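Local coordinates for N-isopropylammelide isopropylaminohydrolase (Burkholderia multivorans ATCC 17616, PDB 6NBO), which is a zinc-containing member of the amidohydrolase family, whose members are built around a TIM barrel, at residues A264-M269 / R293-T298; E51-I56 / V384-V389; L68-W73 / E91-Y96. All coordinates share one frame; numbering follows the deposited sequence.

Contact 1. Residues A264-M269 / R293-T298; sequences ALLARM and RAAGVT
Val-297 meets Leu-266 and Met-269 through a single methyl group, CG2. Leu-266 and Val-297 side chains lie at about a right angle to each other. CG2 of Val-297 is 3.9 Å from Leu-266 CD2 and 4.0 Å from Met-269 CB. It also presses on the helix backbone: Val-297 CG2 is only 3.2 Å from Leu-266 O, a tight fit. Leu-266 also touches the nearby alanine: its CB rests on Ala-295 CB at 3.6 Å. The leucine therefore spans both partners, its CB on the alanine and its CD2 on the valine.

The valine rotamer decides which branch touches. CG1 stands anti to the backbone N (chi1 175°), which sets CG2 beside that N and turned to the helix. Further out, Cys-292 touches both Leu-266 and Val-297, and Val-276 also packs on Val-297. Met-269 has Leu-234 of helix 223-239 at its side, as well as Val-274.

The backbone of 293-298 is shaped by a Schellman motif. Helix 289-295 stops there, and Gly-296 takes a positive phi (87°), with Gly-296 N bonded to Arg-293 O at 3.0 Å. The turn sends the chain on toward strand 299-301 and leaves Ala-295 and Val-297 both directed at helix 259-272. Thr-298 then pairs by backbone with Val-276 of strand 275-278. The contact thus joins two outer helices of the TIM barrel, one before strand 275-278 and one after it.

The side chains that meet are all apolar, and one methyl also sits against a backbone carbonyl O. The contact depends on close methyl and methylene fit in a buried seam, not on directed polar bonds.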
ATOM      1  N   ALA A 264      -5.922 -24.408  -2.123  1.00 42.64           N
ATOM      2  CA  ALA A 264      -4.950 -25.024  -1.220  1.00 43.81           C
ATOM      3  C   ALA A 264      -3.823 -24.053  -0.886  1.00 40.20           C
ATOM      4  O   ALA A 264      -3.363 -23.991   0.263  1.00 31.26           O
ATOM      5  CB  ALA A 264      -4.395 -26.317  -1.832  1.00 40.04           C
ATOM      6  N   LEU A 265      -3.368 -23.278  -1.873  1.00 34.23           N
ATOM      7  CA  LEU A 265      -2.352 -22.275  -1.585  1.00 33.65           C
ATOM      8  C   LEU A 265      -2.926 -21.166  -0.716  1.00 33.33           C
ATOM      9  O   LEU A 265      -2.284 -20.720   0.240  1.00 31.80           O
ATOM     10  CB  LEU A 265      -1.789 -21.700  -2.886  1.00 30.90           C
ATOM     11  CG  LEU A 265      -0.861 -22.607  -3.690  1.00 37.00           C
ATOM     12  CD1 LEU A 265      -0.674 -22.019  -5.067  1.00 36.43           C
ATOM     13  CD2 LEU A 265       0.476 -22.733  -2.983  1.00 37.11           C
ATOM     14  N   LEU A 266      -4.137 -20.713  -1.032  1.00 28.98           N
ATOM     15  CA  LEU A 266      -4.748 -19.658  -0.236  1.00 27.70           C
ATOM     16  C   LEU A 266      -4.963 -20.111   1.200  1.00 34.30           C
ATOM     17  O   LEU A 266      -4.808 -19.321   2.136  1.00 29.49           O
ATOM     18  CB  LEU A 266      -6.073 -19.234  -0.862  1.00 31.07           C
ATOM     19  CG  LEU A 266      -6.012 -18.473  -2.178  1.00 29.20           C
ATOM     20  CD1 LEU A 266      -7.443 -18.303  -2.690  1.00 30.01           C
ATOM     21  CD2 LEU A 266      -5.322 -17.119  -1.992  1.00 27.40           C
ATOM     22  N   ALA A 267      -5.333 -21.383   1.394  1.00 31.54           N
ATOM     23  CA  ALA A 267      -5.507 -21.897   2.749  1.00 35.69           C
ATOM     24  C   ALA A 267      -4.210 -21.789   3.536  1.00 31.22           C
ATOM     25  O   ALA A 267      -4.216 -21.377   4.700  1.00 33.23           O
ATOM     26  CB  ALA A 267      -6.000 -23.347   2.714  1.00 37.01           C
ATOM     27  N   ARG A 268      -3.081 -22.107   2.896  1.00 31.49           N
ATOM     28  CA  ARG A 268      -1.790 -22.004   3.565  1.00 35.65           C
ATOM     29  C   ARG A 268      -1.451 -20.560   3.880  1.00 33.30           C
ATOM     30  O   ARG A 268      -0.949 -20.260   4.971  1.00 29.70           O
ATOM     31  CB  ARG A 268      -0.699 -22.631   2.700  1.00 33.13           C
ATOM     32  CG  ARG A 268      -0.851 -24.140   2.576  1.00 36.42           C
ATOM     33  CD  ARG A 268       0.034 -24.689   1.478  1.00 39.13           C
ATOM     34  NE  ARG A 268       1.450 -24.505   1.779  1.00 38.05           N
ATOM     35  CZ  ARG A 268       2.420 -24.744   0.911  1.00 40.21           C
ATOM     36  NH1 ARG A 268       2.112 -25.164  -0.304  1.00 42.01           N
ATOM     37  NH2 ARG A 268       3.686 -24.553   1.255  1.00 38.57           N
ATOM     38  N   MET A 269      -1.706 -19.651   2.931  1.00 27.89           N
ATOM     39  CA  MET A 269      -1.474 -18.237   3.189  1.00 27.41           C
ATOM     40  C   MET A 269      -2.310 -17.741   4.364  1.00 32.35           C
ATOM     41  O   MET A 269      -1.811 -17.003   5.220  1.00 30.51           O
ATOM     42  CB  MET A 269      -1.768 -17.427   1.922  1.00 26.80           C
ATOM     43  CG  MET A 269      -0.895 -17.866   0.744  1.00 30.17           C
ATOM     44  SD  MET A 269      -1.446 -17.183  -0.819  1.00 30.97           S
ATOM     45  CE  MET A 269      -1.233 -15.464  -0.450  1.00 29.68           C
ATOM     46  N   ARG A 293     -10.840 -13.691   0.070  1.00 29.79           N
ATOM     47  CA  ARG A 293     -11.680 -13.417   1.232  1.00 28.76           C
ATOM     48  C   ARG A 293     -12.302 -14.696   1.772  1.00 28.49           C
ATOM     49  O   ARG A 293     -12.289 -14.945   2.983  1.00 31.01           O
ATOM     50  CB  ARG A 293     -12.762 -12.412   0.839  1.00 30.48           C
ATOM     51  CG  ARG A 293     -13.738 -12.044   1.936  1.00 41.52           C
ATOM     52  CD  ARG A 293     -14.815 -11.088   1.400  1.00 47.79           C
ATOM     53  NE  ARG A 293     -15.547 -10.417   2.472  1.00 40.27           N
ATOM     54  CZ  ARG A 293     -15.082  -9.364   3.143  1.00 60.06           C
ATOM     55  NH1 ARG A 293     -13.881  -8.862   2.857  1.00 50.90           N
ATOM     56  NH2 ARG A 293     -15.814  -8.814   4.107  1.00 62.01           N
ATOM     57  N   ALA A 294     -12.834 -15.532   0.879  1.00 28.91           N
ATOM     58  CA  ALA A 294     -13.466 -16.773   1.308  1.00 32.82           C
ATOM     59  C   ALA A 294     -12.463 -17.706   1.963  1.00 38.28           C
ATOM     60  O   ALA A 294     -12.824 -18.478   2.856  1.00 34.25           O
ATOM     61  CB  ALA A 294     -14.139 -17.454   0.116  1.00 33.71           C
ATOM     62  N   ALA A 295     -11.199 -17.649   1.547  1.00 36.14           N
ATOM     63  CA  ALA A 295     -10.176 -18.500   2.139  1.00 35.28           C
ATOM     64  C   ALA A 295      -9.579 -17.903   3.400  1.00 31.24           C
ATOM     65  O   ALA A 295      -8.785 -18.573   4.065  1.00 30.40           O
ATOM     66  CB  ALA A 295      -9.056 -18.780   1.125  1.00 33.07           C
ATOM     67  N   GLY A 296      -9.931 -16.672   3.749  1.00 29.66           N
ATOM     68  CA  GLY A 296      -9.353 -16.046   4.916  1.00 33.88           C
ATOM     69  C   GLY A 296      -8.055 -15.314   4.657  1.00 33.35           C
ATOM     70  O   GLY A 296      -7.300 -15.071   5.604  1.00 28.38           O
ATOM     71  N   VAL A 297      -7.774 -14.957   3.409  1.00 30.76           N
ATOM     72  CA  VAL A 297      -6.547 -14.258   3.037  1.00 25.26           C
ATOM     73  C   VAL A 297      -6.853 -12.768   2.956  1.00 26.72           C
ATOM     74  O   VAL A 297      -7.768 -12.352   2.240  1.00 25.40           O
ATOM     75  CB  VAL A 297      -5.983 -14.782   1.705  1.00 27.80           C
ATOM     76  CG1 VAL A 297      -4.762 -13.946   1.277  1.00 23.13           C
ATOM     77  CG2 VAL A 297      -5.591 -16.239   1.830  1.00 25.18           C
ATOM     78  N   THR A 298      -6.093 -11.963   3.687  1.00 25.04           N
ATOM     79  CA  THR A 298      -6.258 -10.516   3.618  1.00 26.16           C
ATOM     80  C   THR A 298      -5.778  -9.970   2.279  1.00 28.63           C
ATOM     81  O   THR A 298      -4.706 -10.339   1.790  1.00 26.00           O
ATOM     82  CB  THR A 298      -5.477  -9.853   4.742  1.00 28.76           C
ATOM     83  OG1 THR A 298      -5.978 -10.332   5.990  1.00 27.23           O
ATOM     84  CG2 THR A 298      -5.616  -8.322   4.679  1.00 28.06           C
TER

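Contact 2. Residues E51-I56 / V384-V389; sequences EGAGAI and VRRLVV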
ATOM      1  N   GLU A  51     -17.679  21.374  11.417  1.00 35.07           N
ATOM      2  CA  GLU A  51     -19.026  20.928  11.060  1.00 34.99           C
ATOM      3  C   GLU A  51     -18.939  19.974   9.871  1.00 39.50           C
ATOM      4  O   GLU A  51     -18.620  20.392   8.756  1.00 39.33           O
ATOM      5  CB  GLU A  51     -19.932  22.120  10.755  1.00 44.60           C
ATOM      6  CG  GLU A  51     -20.278  22.985  11.984  1.00 52.13           C
ATOM      7  CD  GLU A  51     -21.063  22.233  13.067  1.00 65.70           C
ATOM      8  OE1 GLU A  51     -21.588  21.133  12.782  1.00 63.56           O
ATOM      9  OE2 GLU A  51     -21.164  22.748  14.207  1.00 62.82           O
ATOM     10  N   GLY A  52     -19.227  18.689  10.109  1.00 43.78           N
ATOM     11  CA  GLY A  52     -19.150  17.688   9.057  1.00 35.85           C
ATOM     12  C   GLY A  52     -20.290  17.724   8.057  1.00 42.30           C
ATOM     13  O   GLY A  52     -20.157  17.154   6.971  1.00 38.20           O
ATOM     14  N   ALA A  53     -21.411  18.354   8.414  1.00 40.69           N
ATOM     15  CA  ALA A  53     -22.534  18.581   7.496  1.00 48.82           C
ATOM     16  C   ALA A  53     -23.028  17.283   6.857  1.00 48.87           C
ATOM     17  O   ALA A  53     -23.411  17.248   5.685  1.00 44.87           O
ATOM     18  CB  ALA A  53     -22.165  19.608   6.424  1.00 49.09           C
ATOM     19  N   GLY A  54     -23.024  16.203   7.634  1.00 41.28           N
ATOM     20  CA  GLY A  54     -23.579  14.949   7.174  1.00 40.67           C
ATOM     21  C   GLY A  54     -22.701  14.170   6.229  1.00 35.78           C
ATOM     22  O   GLY A  54     -23.171  13.192   5.640  1.00 35.08           O
ATOM     23  N   ALA A  55     -21.445  14.569   6.064  1.00 35.18           N
ATOM     24  CA  ALA A  55     -20.533  13.856   5.188  1.00 39.57           C
ATOM     25  C   ALA A  55     -20.222  12.469   5.739  1.00 35.49           C
ATOM     26  O   ALA A  55     -20.299  12.213   6.943  1.00 30.52           O
ATOM     27  CB  ALA A  55     -19.224  14.627   5.027  1.00 30.57           C
ATOM     28  N   ILE A  56     -19.841  11.569   4.834  1.00 30.91           N
ATOM     29  CA  ILE A  56     -19.271  10.293   5.258  1.00 28.21           C
ATOM     30  C   ILE A  56     -17.864  10.521   5.787  1.00 29.52           C
ATOM     31  O   ILE A  56     -17.048  11.209   5.160  1.00 29.43           O
ATOM     32  CB  ILE A  56     -19.280   9.281   4.101  1.00 29.80           C
ATOM     33  CG1 ILE A  56     -20.673   8.668   3.953  1.00 30.00           C
ATOM     34  CG2 ILE A  56     -18.190   8.198   4.326  1.00 27.55           C
ATOM     35  CD1 ILE A  56     -20.810   7.698   2.794  1.00 35.94           C
ATOM     36  N   VAL A 384     -14.260  14.646  -4.000  1.00 24.51           N
ATOM     37  CA  VAL A 384     -13.091  15.318  -3.442  1.00 28.70           C
ATOM     38  C   VAL A 384     -13.066  15.108  -1.937  1.00 24.56           C
ATOM     39  O   VAL A 384     -14.116  15.027  -1.292  1.00 28.56           O
ATOM     40  CB  VAL A 384     -13.121  16.817  -3.801  1.00 29.82           C
ATOM     41  CG1 VAL A 384     -14.296  17.510  -3.123  1.00 39.40           C
ATOM     42  CG2 VAL A 384     -11.816  17.497  -3.411  1.00 30.64           C
ATOM     43  N   ARG A 385     -11.866  14.961  -1.370  1.00 24.62           N
ATOM     44  CA  ARG A 385     -11.770  14.893   0.088  1.00 23.88           C
ATOM     45  C   ARG A 385     -12.045  16.285   0.643  1.00 25.03           C
ATOM     46  O   ARG A 385     -11.208  17.190   0.533  1.00 27.78           O
ATOM     47  CB  ARG A 385     -10.400  14.395   0.544  1.00 22.71           C
ATOM     48  CG  ARG A 385      -9.882  13.147  -0.137  1.00 24.88           C
ATOM     49  CD  ARG A 385     -10.901  12.010  -0.200  1.00 23.58           C
ATOM     50  NE  ARG A 385     -11.454  11.831  -1.543  1.00 25.73           N
ATOM     51  CZ  ARG A 385     -10.907  11.052  -2.478  1.00 24.46           C
ATOM     52  NH1 ARG A 385      -9.790  10.381  -2.227  1.00 23.09           N
ATOM     53  NH2 ARG A 385     -11.485  10.943  -3.667  1.00 22.10           N
ATOM     54  N   ARG A 386     -13.226  16.475   1.222  1.00 24.26           N
ATOM     55  CA  ARG A 386     -13.555  17.785   1.768  1.00 26.01           C
ATOM     56  C   ARG A 386     -12.616  18.164   2.910  1.00 27.19           C
ATOM     57  O   ARG A 386     -12.215  19.329   3.038  1.00 26.75           O
ATOM     58  CB  ARG A 386     -15.001  17.803   2.248  1.00 28.63           C
ATOM     59  CG  ARG A 386     -15.399  19.186   2.734  1.00 45.67           C
ATOM     60  CD  ARG A 386     -16.550  19.119   3.687  1.00 54.96           C
ATOM     61  NE  ARG A 386     -17.766  18.686   3.018  1.00 59.85           N
ATOM     62  CZ  ARG A 386     -18.849  18.280   3.663  1.00 73.39           C
ATOM     63  NH1 ARG A 386     -18.850  18.250   4.992  1.00 73.84           N
ATOM     64  NH2 ARG A 386     -19.923  17.898   2.984  1.00 74.41           N
ATOM     65  N   LEU A 387     -12.246  17.190   3.732  1.00 26.30           N
ATOM     66  CA  LEU A 387     -11.387  17.399   4.893  1.00 25.73           C
ATOM     67  C   LEU A 387     -10.494  16.183   5.051  1.00 26.44           C
ATOM     68  O   LEU A 387     -10.963  15.052   4.926  1.00 28.19           O
ATOM     69  CB  LEU A 387     -12.201  17.593   6.179  1.00 25.73           C
ATOM     70  CG  LEU A 387     -11.381  17.827   7.456  1.00 28.51           C
ATOM     71  CD1 LEU A 387     -10.674  19.174   7.384  1.00 28.53           C
ATOM     72  CD2 LEU A 387     -12.265  17.767   8.689  1.00 27.59           C
ATOM     73  N   VAL A 388      -9.208  16.409   5.302  1.00 24.72           N
ATOM     74  CA  VAL A 388      -8.300  15.337   5.694  1.00 24.18           C
ATOM     75  C   VAL A 388      -7.691  15.742   7.024  1.00 27.09           C
ATOM     76  O   VAL A 388      -7.132  16.841   7.153  1.00 24.85           O
ATOM     77  CB  VAL A 388      -7.211  15.054   4.642  1.00 26.27           C
ATOM     78  CG1 VAL A 388      -6.338  13.882   5.095  1.00 22.45           C
ATOM     79  CG2 VAL A 388      -7.841  14.736   3.277  1.00 24.17           C
ATOM     80  N   VAL A 389      -7.841  14.872   8.018  1.00 23.72           N
ATOM     81  CA  VAL A 389      -7.194  15.004   9.314  1.00 25.10           C
ATOM     82  C   VAL A 389      -6.185  13.879   9.423  1.00 27.41           C
ATOM     83  O   VAL A 389      -6.505  12.722   9.126  1.00 25.41           O
ATOM     84  CB  VAL A 389      -8.211  14.931  10.464  1.00 22.47           C
ATOM     85  CG1 VAL A 389      -7.497  15.041  11.805  1.00 24.07           C
ATOM     86  CG2 VAL A 389      -9.264  16.014  10.296  1.00 25.66           C
TER
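A type I' beta turn from Gly-52 to Ala-55 links strand 48-51 of the small beta domain to strand 56-66, which runs into the barrel. Many amidohydrolases have such a beta domain beside the barrel. Arg-386 reaches the turn from the other end of the chain. Its NH1 donates to Gly-52 O at 2.6 Å. The bond is short but bent, with an N-H...O angle of 141°. The oxygen lies at the edge of the guanidinium, near its plane. Relative to the peptide, the donor stands well above the carbonyl plane, 57° out of it.

Gly-52 O has a second donor. Ala-55 N closes the turn on Gly-52 O at 3.0 Å and comes from the opposite face of the carbonyl plane. One oxygen is thus held from two sides, by the turn itself and by the arginine.

Two alanines of the turn touch the guanidinium. Ala-55 CB lies over one face of it, 3.6 Å from Arg-386 NH1 and 3.9 Å from Arg-386 CZ. Ala-53 CB is placed obliquely, 3.9 Å from Arg-386 NH1. The arginine chain leaves the backbone with CG anti to N (chi1 -176°) and runs extended before it bends at chi3. That bend brings NH1 to the turn. Ala-53 and Gly-54 both have positive phi, as the two central residues of a type I' turn do.

Arg-386 also touches Asp-371 and Asn-398. Neighbouring Arg-385 forms a salt bridge with Asp-317. The turn pairs by backbone with Arg-15, Asn-16 and Arg-18, around the end of strand 11-17. Just after it, Ile-56 pairs with Val-370; strand 367-370 lies between strands 56-66 and 387-390, and Leu-369 pairs with Arg-386.

Contact 3. Residues L68-W73 / E91-Y96; sequences LDKTHW and ENERHY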
ATOM      1  N   LEU A  68       7.382   4.974  -4.763  1.00 24.20           N
ATOM      2  CA  LEU A  68       7.492   6.430  -4.676  1.00 25.17           C
ATOM      3  C   LEU A  68       8.797   6.929  -5.278  1.00 27.39           C
ATOM      4  O   LEU A  68       8.874   8.083  -5.720  1.00 29.56           O
ATOM      5  CB  LEU A  68       7.401   6.912  -3.222  1.00 21.58           C
ATOM      6  CG  LEU A  68       6.104   6.750  -2.420  1.00 25.49           C
ATOM      7  CD1 LEU A  68       6.301   7.228  -0.991  1.00 25.69           C
ATOM      8  CD2 LEU A  68       4.946   7.469  -3.084  1.00 25.57           C
ATOM      9  N   ASP A  69       9.836   6.091  -5.278  1.00 24.38           N
ATOM     10  CA  ASP A  69      11.121   6.532  -5.804  1.00 26.33           C
ATOM     11  C   ASP A  69      11.087   6.698  -7.319  1.00 32.01           C
ATOM     12  O   ASP A  69      11.870   7.481  -7.864  1.00 30.11           O
ATOM     13  CB  ASP A  69      12.235   5.556  -5.389  1.00 29.60           C
ATOM     14  CG  ASP A  69      12.004   4.119  -5.890  1.00 30.21           C
ATOM     15  OD1 ASP A  69      10.840   3.649  -5.895  1.00 30.61           O
ATOM     16  OD2 ASP A  69      13.003   3.459  -6.259  1.00 30.08           O
ATOM     17  N   LYS A  70      10.198   5.980  -8.013  1.00 25.66           N
ATOM     18  CA  LYS A  70      10.210   5.929  -9.475  1.00 32.13           C
ATOM     19  C   LYS A  70       9.352   7.003 -10.129  1.00 26.99           C
ATOM     20  O   LYS A  70       9.503   7.246 -11.334  1.00 27.02           O
ATOM     21  CB  LYS A  70       9.684   4.580  -9.986  1.00 31.49           C
ATOM     22  CG  LYS A  70      10.457   3.309  -9.644  1.00 36.26           C
ATOM     23  CD  LYS A  70       9.656   2.119 -10.201  1.00 42.84           C
ATOM     24  CE  LYS A  70      10.160   0.759  -9.727  1.00 40.80           C
ATOM     25  NZ  LYS A  70      11.446   0.352 -10.362  1.00 39.00           N
ATOM     26  N   THR A  71       8.427   7.601  -9.378  1.00 24.81           N
ATOM     27  CA  THR A  71       7.366   8.414  -9.961  1.00 27.54           C
ATOM     28  C   THR A  71       7.918   9.678 -10.597  1.00 30.00           C
ATOM     29  O   THR A  71       8.916  10.247 -10.143  1.00 29.07           O
ATOM     30  CB  THR A  71       6.329   8.802  -8.899  1.00 27.34           C
ATOM     31  OG1 THR A  71       5.237   9.481  -9.530  1.00 25.74           O
ATOM     32  CG2 THR A  71       6.938   9.714  -7.834  1.00 24.21           C
ATOM     33  N   HIS A  72       7.255  10.109 -11.674  1.00 27.75           N
ATOM     34  CA  HIS A  72       7.492  11.418 -12.271  1.00 29.22           C
ATOM     35  C   HIS A  72       6.420  12.426 -11.870  1.00 28.44           C
ATOM     36  O   HIS A  72       6.242  13.446 -12.550  1.00 34.39           O
ATOM     37  CB  HIS A  72       7.579  11.304 -13.792  1.00 30.55           C
ATOM     38  CG  HIS A  72       8.782  10.550 -14.267  1.00 36.28           C
ATOM     39  ND1 HIS A  72       9.410  10.826 -15.463  1.00 43.12           N
ATOM     40  CD2 HIS A  72       9.477   9.532 -13.704  1.00 39.05           C
ATOM     41  CE1 HIS A  72      10.436  10.008 -15.619  1.00 45.06           C
ATOM     42  NE2 HIS A  72      10.498   9.211 -14.567  1.00 43.15           N
ATOM     43  N   TRP A  73       5.692  12.147 -10.794  1.00 26.48           N
ATOM     44  CA  TRP A  73       4.702  13.089 -10.286  1.00 30.87           C
ATOM     45  C   TRP A  73       5.338  14.459 -10.093  1.00 35.79           C
ATOM     46  O   TRP A  73       6.435  14.570  -9.543  1.00 33.77           O
ATOM     47  CB  TRP A  73       4.120  12.585  -8.967  1.00 30.05           C
ATOM     48  CG  TRP A  73       2.829  13.274  -8.624  1.00 29.97           C
ATOM     49  CD1 TRP A  73       2.661  14.376  -7.827  1.00 31.97           C
ATOM     50  CD2 TRP A  73       1.525  12.921  -9.103  1.00 32.24           C
ATOM     51  NE1 TRP A  73       1.325  14.721  -7.777  1.00 33.03           N
ATOM     52  CE2 TRP A  73       0.609  13.844  -8.550  1.00 34.12           C
ATOM     53  CE3 TRP A  73       1.044  11.910  -9.944  1.00 29.00           C
ATOM     54  CZ2 TRP A  73      -0.760  13.787  -8.813  1.00 32.17           C
ATOM     55  CZ3 TRP A  73      -0.320  11.857 -10.207  1.00 31.26           C
ATOM     56  CH2 TRP A  73      -1.202  12.786  -9.641  1.00 33.47           C
ATOM     57  N   GLU A  91      15.119  -2.589 -18.936  1.00 85.38           N
ATOM     58  CA  GLU A  91      16.286  -1.921 -19.501  1.00 81.29           C
ATOM     59  C   GLU A  91      15.988  -0.478 -19.889  1.00 81.37           C
ATOM     60  O   GLU A  91      16.908   0.349 -19.929  1.00 82.71           O
ATOM     61  CB  GLU A  91      16.805  -2.696 -20.714  1.00 71.22           C
ATOM     62  N   ASN A  92      14.728  -0.151 -20.188  1.00 73.47           N
ATOM     63  CA  ASN A  92      14.388   1.244 -20.448  1.00 72.77           C
ATOM     64  C   ASN A  92      14.515   2.083 -19.183  1.00 67.06           C
ATOM     65  O   ASN A  92      15.065   3.192 -19.219  1.00 68.61           O
ATOM     66  CB  ASN A  92      12.975   1.363 -21.016  1.00 69.28           C
ATOM     67  CG  ASN A  92      12.510   2.812 -21.107  1.00 58.34           C
ATOM     68  OD1 ASN A  92      12.875   3.535 -22.034  1.00 61.60           O
ATOM     69  ND2 ASN A  92      11.713   3.241 -20.140  1.00 49.37           N
ATOM     70  N   GLU A  93      14.012   1.572 -18.055  1.00 55.72           N
ATOM     71  CA  GLU A  93      14.117   2.307 -16.798  1.00 50.09           C
ATOM     72  C   GLU A  93      15.572   2.552 -16.416  1.00 61.38           C
ATOM     73  O   GLU A  93      15.931   3.658 -15.993  1.00 57.22           O
ATOM     74  CB  GLU A  93      13.403   1.547 -15.684  1.00 51.33           C
ATOM     75  CG  GLU A  93      13.498   2.227 -14.321  1.00 47.97           C
ATOM     76  CD  GLU A  93      12.778   1.447 -13.238  1.00 57.84           C
ATOM     77  OE1 GLU A  93      12.927   0.205 -13.209  1.00 56.81           O
ATOM     78  OE2 GLU A  93      12.056   2.073 -12.429  1.00 55.05           O
ATOM     79  N   ARG A  94      16.422   1.529 -16.552  1.00 65.22           N
ATOM     80  CA  ARG A  94      17.827   1.678 -16.185  1.00 65.28           C
ATOM     81  C   ARG A  94      18.519   2.720 -17.061  1.00 65.41           C
ATOM     82  O   ARG A  94      19.341   3.504 -16.570  1.00 73.70           O
ATOM     83  CB  ARG A  94      18.533   0.320 -16.266  1.00 68.19           C
ATOM     84  CG  ARG A  94      20.053   0.400 -16.272  1.00 78.56           C
ATOM     85  CD  ARG A  94      20.731  -0.844 -15.690  1.00 90.86           C
ATOM     86  NE  ARG A  94      20.088  -2.103 -16.067  1.00 93.41           N
ATOM     87  CZ  ARG A  94      19.467  -2.910 -15.210  1.00 90.93           C
ATOM     88  NH1 ARG A  94      19.408  -2.592 -13.922  1.00 91.02           N
ATOM     89  NH2 ARG A  94      18.912  -4.039 -15.634  1.00 86.91           N
ATOM     90  N   HIS A  95      18.184   2.758 -18.357  1.00 52.77           N
ATOM     91  CA  HIS A  95      18.762   3.769 -19.241  1.00 62.10           C
ATOM     92  C   HIS A  95      18.258   5.166 -18.892  1.00 59.19           C
ATOM     93  O   HIS A  95      19.021   6.137 -18.950  1.00 64.41           O
ATOM     94  CB  HIS A  95      18.456   3.437 -20.703  1.00 63.27           C
ATOM     95  CG  HIS A  95      18.878   4.504 -21.670  1.00 75.06           C
ATOM     96  ND1 HIS A  95      18.025   5.497 -22.104  1.00 76.82           N
ATOM     97  CD2 HIS A  95      20.062   4.729 -22.290  1.00 82.94           C
ATOM     98  CE1 HIS A  95      18.666   6.289 -22.946  1.00 80.73           C
ATOM     99  NE2 HIS A  95      19.903   5.845 -23.076  1.00 81.31           N
ATOM    100  N   TYR A  96      16.980   5.292 -18.528  1.00 49.42           N
ATOM    101  CA  TYR A  96      16.455   6.599 -18.140  1.00 55.04           C
ATOM    102  C   TYR A  96      17.206   7.156 -16.935  1.00 64.62           C
ATOM    103  O   TYR A  96      17.641   8.314 -16.940  1.00 65.92           O
ATOM    104  CB  TYR A  96      14.955   6.512 -17.845  1.00 45.11           C
ATOM    105  CG  TYR A  96      14.461   7.742 -17.107  1.00 48.13           C
ATOM    106  CD1 TYR A  96      14.325   8.960 -17.771  1.00 54.16           C
ATOM    107  CD2 TYR A  96      14.178   7.700 -15.744  1.00 48.14           C
ATOM    108  CE1 TYR A  96      13.898  10.098 -17.103  1.00 53.95           C
ATOM    109  CE2 TYR A  96      13.748   8.835 -15.063  1.00 50.33           C
ATOM    110  CZ  TYR A  96      13.617  10.035 -15.753  1.00 57.61           C
ATOM    111  OH  TYR A  96      13.194  11.174 -15.104  1.00 61.02           O
TER
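Lys-70 is a buried lysine whose amine meets two acids and an amide, with a zinc ion about 7 Å from its side chain. From helix 89-97, Glu-93 comes across it at about a right angle. Lys-70 NZ donates to Glu-93 OE2 at 2.8 Å on the syn lone pair, in a salt bridge. A weak second bond runs from Lys-70 NZ to Glu-93 OE1 at 3.2 Å. The lysine methylenes also lie against the carboxylate, with Lys-70 CD 3.3 Å from Glu-93 OE2. The chain is extended as far as CE and then turns at chi4 (-73°), which folds NZ back to that oxygen. Asp-128 makes a second salt bridge to NZ, and Gln-161 OE1 accepts a hydrogen bond from it. Trp-310 donates to Glu-93 OE1, so the acid is itself held in place.

Lys-70 follows closely on His-65 and His-67, zinc ligands where strand 56-66 ends. This His-X-His pair at the end of the first barrel strand is a hallmark of the amidohydrolase family. The segment 68-73 is the start of the loop that leads from this strand to helix 89-97. Thr-71 OG1 accepts from Trp-73 N at 3.0 Å, an ST turn, and also bonds Val-306 O.

Beside the ion pair, His-72 and Tyr-96 approach from opposite directions. Their ring centroids are 4.8 Å apart and the planes meet obliquely, at 36°. The closest approach is from the phenol oxygen, oblique to the imidazole: Tyr-96 OH lies 3.0 Å from His-72 CE1. Tyr-96 CE2 comes within 3.3 Å of His-72 NE2. The Lys-70 carbonyl O sits in the plane of the His-72 ring, at its edge. Thr-309 packs on His-72 and Met-75 on Tyr-96.

From the N terminus, the chain first passes 51-56, where contact 2 opens between the beta domain and the first barrel strand. Contact 3 follows at once. It closes a short loop from 68-73 to 91-96, beside the zinc site. The chain then winds on through the barrel to contact 1, which closes the stretch from 264-269 to 293-298 and joins two outer helices. Only at 384-389 does contact 2 close, so its long loop encloses the other two. It ties the 51-56 turn to the start of strand 387-390, near the C terminus. Contacts 3 and 1 come in series and do not cross. All three are separate in space: the nearest atoms of contacts 2 and 3 are about 12 Å apart.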